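Local coordinates for protein homoserine dehydrogenase (PDB 4PG7) that catalyses the NAD(P)-dependent interconversion of homoserine and aspartate semialdehyde in the aspartic acid pathway, and carries a C-terminal ACT domain, at residues 252-264 with 406-418. Sequence-based numbering, arbitrary orientation. Where two conformers were deposited one is given.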
loop_
_atom_site.group_PDB
_atom_site.type_symbol
_atom_site.label_atom_id
_atom_site.label_comp_id
_atom_site.label_asym_id
_atom_site.label_seq_id
_atom_site.Cartn_x
_atom_site.Cartn_y
_atom_site.Cartn_z
ATOM N N THR A 252 -27.466 0.192 -12.175
ATOM C CA THR A 252 -28.604 0.941 -11.686
ATOM C C THR A 252 -28.662 0.917 -10.174
ATOM O O THR A 252 -28.053 0.063 -9.527
ATOM C CB THR A 252 -29.954 0.352 -12.179
ATOM O OG1 THR A 252 -30.111 -0.974 -11.659
ATOM C CG2 THR A 252 -30.032 0.320 -13.725
ATOM N N LEU A 253 -29.469 1.812 -9.620
ATOM C CA LEU A 253 -29.695 1.856 -8.200
ATOM C C LEU A 253 -30.302 0.551 -7.700
ATOM O O LEU A 253 -29.978 0.086 -6.602
ATOM C CB LEU A 253 -30.556 3.079 -7.876
ATOM C CG LEU A 253 -30.716 3.449 -6.419
ATOM C CD1 LEU A 253 -29.369 3.666 -5.762
ATOM C CD2 LEU A 253 -31.613 4.691 -6.324
ATOM N N THR A 254 -31.129 -0.082 -8.524
ATOM C CA THR A 254 -31.655 -1.381 -8.191
ATOM C C THR A 254 -30.527 -2.410 -8.027
ATOM O O THR A 254 -30.564 -3.221 -7.105
ATOM C CB THR A 254 -32.678 -1.833 -9.242
ATOM O OG1 THR A 254 -33.710 -0.838 -9.331
ATOM C CG2 THR A 254 -33.289 -3.140 -8.876
ATOM N N ASP A 255 -29.534 -2.391 -8.913
ATOM C CA ASP A 255 -28.400 -3.329 -8.802
ATOM C C ASP A 255 -27.716 -3.104 -7.481
ATOM O O ASP A 255 -27.450 -4.034 -6.762
ATOM C CB ASP A 255 -27.387 -3.155 -9.924
ATOM C CG ASP A 255 -27.946 -3.526 -11.269
ATOM O OD1 ASP A 255 -28.501 -4.630 -11.402
ATOM O OD2 ASP A 255 -27.834 -2.711 -12.204
ATOM N N ILE A 256 -27.459 -1.840 -7.170
ATOM C CA ILE A 256 -26.800 -1.467 -5.951
ATOM C C ILE A 256 -27.565 -1.898 -4.704
ATOM O O ILE A 256 -26.975 -2.437 -3.762
ATOM C CB ILE A 256 -26.527 0.048 -5.934
ATOM C CG1 ILE A 256 -25.357 0.327 -6.862
ATOM C CG2 ILE A 256 -26.220 0.529 -4.524
ATOM C CD1 ILE A 256 -25.150 1.771 -7.177
ATOM N N ASN A 257 -28.871 -1.661 -4.683
ATOM C CA ASN A 257 -29.686 -1.999 -3.506
ATOM C C ASN A 257 -29.925 -3.506 -3.328
ATOM O O ASN A 257 -29.945 -4.016 -2.197
ATOM C CB ASN A 257 -30.994 -1.207 -3.522
ATOM C CG ASN A 257 -30.760 0.283 -3.294
ATOM O OD1 ASN A 257 -29.736 0.673 -2.759
ATOM N ND2 ASN A 257 -31.693 1.111 -3.711
ATOM N N VAL A 258 -30.061 -4.221 -4.438
ATOM C CA VAL A 258 -30.164 -5.663 -4.373
ATOM C C VAL A 258 -28.810 -6.264 -3.915
ATOM O O VAL A 258 -28.753 -7.115 -3.027
ATOM C CB VAL A 258 -30.581 -6.237 -5.735
ATOM C CG1 VAL A 258 -30.520 -7.753 -5.730
ATOM C CG2 VAL A 258 -31.990 -5.792 -6.091
ATOM N N ALA A 259 -27.713 -5.771 -4.478
ATOM C CA ALA A 259 -26.384 -6.189 -4.019
ATOM C C ALA A 259 -26.252 -5.941 -2.529
ATOM O O ALA A 259 -25.744 -6.785 -1.765
ATOM C CB ALA A 259 -25.299 -5.433 -4.767
ATOM N N ASP A 260 -26.696 -4.764 -2.114
ATOM C CA ASP A 260 -26.606 -4.363 -0.729
ATOM C C ASP A 260 -27.302 -5.357 0.194
ATOM O O ASP A 260 -26.729 -5.779 1.230
ATOM C CB ASP A 260 -27.231 -2.993 -0.526
ATOM C CG ASP A 260 -27.211 -2.594 0.938
ATOM O OD1 ASP A 260 -26.118 -2.472 1.517
ATOM O OD2 ASP A 260 -28.279 -2.519 1.529
ATOM N N GLN A 261 -28.549 -5.694 -0.141
ATOM C CA GLN A 261 -29.329 -6.643 0.677
ATOM C C GLN A 261 -28.663 -8.031 0.727
ATOM O O GLN A 261 -28.767 -8.704 1.714
ATOM C CB GLN A 261 -30.790 -6.742 0.229
ATOM C CG GLN A 261 -31.160 -7.922 -0.676
ATOM C CD GLN A 261 -32.667 -8.054 -0.955
ATOM O OE1 GLN A 261 -33.327 -8.905 -0.371
ATOM N NE2 GLN A 261 -33.201 -7.233 -1.879
ATOM N N LEU A 262 -27.994 -8.430 -0.345
ATOM C CA LEU A 262 -27.231 -9.689 -0.367
ATOM C C LEU A 262 -25.868 -9.658 0.349
ATOM O O LEU A 262 -25.210 -10.702 0.470
ATOM C CB LEU A 262 -27.013 -10.119 -1.811
ATOM C CG LEU A 262 -28.304 -10.520 -2.541
ATOM C CD1 LEU A 262 -28.076 -10.434 -4.032
ATOM C CD2 LEU A 262 -28.720 -11.917 -2.133
ATOM N N GLY A 263 -25.423 -8.482 0.769
ATOM C CA GLY A 263 -24.158 -8.327 1.492
ATOM C C GLY A 263 -22.981 -7.806 0.681
ATOM O O GLY A 263 -21.838 -8.021 1.067
ATOM N N TYR A 264 -23.249 -7.125 -0.436
ATOM C CA TYR A 264 -22.216 -6.703 -1.380
ATOM C C TYR A 264 -22.345 -5.234 -1.769
ATOM O O TYR A 264 -23.447 -4.688 -1.784
ATOM C CB TYR A 264 -22.300 -7.512 -2.681
ATOM C CG TYR A 264 -22.124 -8.993 -2.499
ATOM C CD1 TYR A 264 -20.847 -9.582 -2.562
ATOM C CD2 TYR A 264 -23.218 -9.805 -2.200
ATOM C CE1 TYR A 264 -20.687 -10.952 -2.358
ATOM C CE2 TYR A 264 -23.080 -11.177 -2.013
ATOM C CZ TYR A 264 -21.810 -11.749 -2.079
ATOM O OH TYR A 264 -21.675 -13.103 -1.896
ATOM N N ARG A 406 -27.977 -17.909 -3.423
ATOM C CA ARG A 406 -28.977 -17.083 -2.771
ATOM C C ARG A 406 -29.705 -16.273 -3.832
ATOM O O ARG A 406 -29.088 -15.831 -4.808
ATOM C CB ARG A 406 -28.306 -16.189 -1.754
ATOM C CG ARG A 406 -27.484 -16.997 -0.754
ATOM C CD ARG A 406 -26.507 -16.107 -0.030
ATOM N NE ARG A 406 -27.262 -15.194 0.792
ATOM C CZ ARG A 406 -27.002 -13.908 0.921
ATOM N NH1 ARG A 406 -25.992 -13.350 0.254
ATOM N NH2 ARG A 406 -27.790 -13.195 1.697
ATOM N N VAL A 407 -31.007 -16.094 -3.641
ATOM C CA VAL A 407 -31.825 -15.372 -4.578
ATOM C C VAL A 407 -32.470 -14.179 -3.886
ATOM O O VAL A 407 -32.642 -14.173 -2.669
ATOM C CB VAL A 407 -32.886 -16.293 -5.222
ATOM C CG1 VAL A 407 -32.211 -17.428 -5.976
ATOM C CG2 VAL A 407 -33.839 -16.864 -4.192
ATOM N N ALA A 408 -32.812 -13.164 -4.662
ATOM C CA ALA A 408 -33.442 -11.968 -4.141
ATOM C C ALA A 408 -34.407 -11.402 -5.175
ATOM O O ALA A 408 -34.206 -11.587 -6.389
ATOM C CB ALA A 408 -32.404 -10.917 -3.834
ATOM N N ASN A 409 -35.427 -10.698 -4.679
ATOM C CA ASN A 409 -36.291 -9.893 -5.503
ATOM C C ASN A 409 -35.488 -8.747 -6.079
ATOM O O ASN A 409 -34.720 -8.134 -5.394
ATOM C CB ASN A 409 -37.456 -9.320 -4.691
ATOM C CG ASN A 409 -38.442 -10.385 -4.268
ATOM O OD1 ASN A 409 -38.667 -10.604 -3.087
ATOM N ND2 ASN A 409 -39.025 -11.053 -5.229
ATOM N N TYR A 410 -35.669 -8.469 -7.355
ATOM C CA TYR A 410 -34.937 -7.407 -8.000
ATOM C C TYR A 410 -35.901 -6.303 -8.384
ATOM O O TYR A 410 -35.659 -5.154 -8.084
ATOM C CB TYR A 410 -34.236 -7.972 -9.226
ATOM C CG TYR A 410 -33.366 -7.027 -10.002
ATOM C CD1 TYR A 410 -32.005 -6.921 -9.717
ATOM C CD2 TYR A 410 -33.872 -6.285 -11.065
ATOM C CE1 TYR A 410 -31.182 -6.093 -10.445
ATOM C CE2 TYR A 410 -33.056 -5.449 -11.803
ATOM C CZ TYR A 410 -31.708 -5.356 -11.479
ATOM O OH TYR A 410 -30.863 -4.552 -12.212
ATOM N N ASP A 411 -36.964 -6.675 -9.088
ATOM C CA ASP A 411 -38.009 -5.760 -9.526
ATOM C C ASP A 411 -39.219 -6.639 -9.875
ATOM O O ASP A 411 -39.189 -7.850 -9.645
ATOM C CB ASP A 411 -37.522 -4.950 -10.738
ATOM C CG ASP A 411 -38.340 -3.699 -10.979
ATOM O OD1 ASP A 411 -39.408 -3.539 -10.346
ATOM O OD2 ASP A 411 -37.932 -2.875 -11.824
ATOM N N ASN A 412 -40.272 -6.050 -10.428
ATOM C CA ASN A 412 -41.463 -6.804 -10.856
ATOM C C ASN A 412 -41.150 -7.923 -11.855
ATOM O O ASN A 412 -40.623 -7.667 -12.922
ATOM C CB ASN A 412 -42.482 -5.848 -11.478
ATOM C CG ASN A 412 -42.995 -4.815 -10.490
ATOM O OD1 ASN A 412 -43.374 -5.148 -9.359
ATOM N ND2 ASN A 412 -43.028 -3.554 -10.914
ATOM N N GLN A 413 -41.472 -9.158 -11.492
ATOM C CA GLN A 413 -41.086 -10.345 -12.266
ATOM C C GLN A 413 -39.571 -10.412 -12.600
ATOM O O GLN A 413 -39.174 -10.979 -13.625
ATOM C CB GLN A 413 -41.925 -10.437 -13.555
ATOM C CG GLN A 413 -43.404 -10.698 -13.303
ATOM C CD GLN A 413 -44.208 -10.900 -14.576
ATOM O OE1 GLN A 413 -45.205 -11.614 -14.565
ATOM N NE2 GLN A 413 -43.773 -10.289 -15.682
ATOM N N SER A 414 -38.735 -9.864 -11.714
ATOM C CA SER A 414 -37.282 -9.947 -11.859
ATOM C C SER A 414 -36.674 -10.421 -10.566
ATOM O O SER A 414 -37.061 -9.970 -9.500
ATOM C CB SER A 414 -36.679 -8.604 -12.246
ATOM O OG SER A 414 -37.073 -8.235 -13.543
ATOM N N TYR A 415 -35.728 -11.337 -10.681
ATOM C CA TYR A 415 -35.007 -11.892 -9.553
ATOM C C TYR A 415 -33.533 -11.817 -9.863
ATOM O O TYR A 415 -33.121 -11.785 -11.041
ATOM C CB TYR A 415 -35.375 -13.364 -9.308
ATOM C CG TYR A 415 -36.844 -13.592 -9.080
ATOM C CD1 TYR A 415 -37.481 -13.070 -7.960
ATOM C CD2 TYR A 415 -37.597 -14.322 -9.979
ATOM C CE1 TYR A 415 -38.840 -13.257 -7.757
ATOM C CE2 TYR A 415 -38.955 -14.528 -9.773
ATOM C CZ TYR A 415 -39.570 -13.987 -8.672
ATOM O OH TYR A 415 -40.912 -14.183 -8.481
ATOM N N ALA A 416 -32.739 -11.823 -8.807
ATOM C CA ALA A 416 -31.297 -11.892 -8.927
ATOM C C ALA A 416 -30.843 -13.093 -8.136
ATOM O O ALA A 416 -31.467 -13.450 -7.135
ATOM C CB ALA A 416 -30.659 -10.626 -8.382
ATOM N N ALA A 417 -29.749 -13.703 -8.577
ATOM C CA ALA A 417 -29.147 -14.827 -7.870
ATOM C C ALA A 417 -27.664 -14.550 -7.729
ATOM O O ALA A 417 -27.039 -14.106 -8.668
ATOM C CB ALA A 417 -29.344 -16.122 -8.642
ATOM N N VAL A 418 -27.109 -14.826 -6.555
ATOM C CA VAL A 418 -25.675 -14.898 -6.410
ATOM C C VAL A 418 -25.316 -16.362 -6.233
ATOM O O VAL A 418 -25.818 -17.036 -5.337
ATOM C CB VAL A 418 -25.160 -14.042 -5.213
ATOM C CG1 VAL A 418 -23.692 -14.348 -4.894
ATOM C CG2 VAL A 418 -25.375 -12.564 -5.511
HETATM O O HOH W 1 -35.589 -10.494 -1.722
HETATM O O HOH W 2 -23.764 -14.655 -1.412
#
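Y410 and D255 join helix 253-262 to the beta hairpin of strands 404-411 and 414-422, part of what is probably the ACT domain. The helix lies on one face of the hairpin, nearly antiparallel to strand segment 406-411. Helix 388-398 covers the other face. Y410 sits in a classic beta bulge opposite S414. Its ring swings out opposite the backbone N (chi1 -177°) and reaches the first turn of the helix. The hydroxyl donates a very short bond of 2.5 Å to D255 OD1, which meets the ring at its edge. The planes of carboxylate and ring are 50° apart. T254 CG2 stands over the ring face, 3.7 Å from the centroid, a CH-pi contact. D255 OD2 takes T252 N and forms a salt bridge with K439 NZ, so the carboxylate has several partners. T252 and D255 form a capping box, and T252 also touches the bound lysine.

Further along, V258 splits its branches. CG1 meets A416 CB at 3.9 Å and also packs on A408 CB, while CG2 faces Y410 CD1. L262 CD1 packs on V418 CG2. G263, with positive phi, forms a Schellman motif. In one of the two R406 conformers, L262 CD2 lies over one face of the guanidinium, and NH1 donates to L262 O at 2.8 Å, almost straight at 171° and on a carbonyl lone pair. In that conformer a water accepts from the same NH1; it also hydrogen-bonds Y264 OH at 2.6 Å.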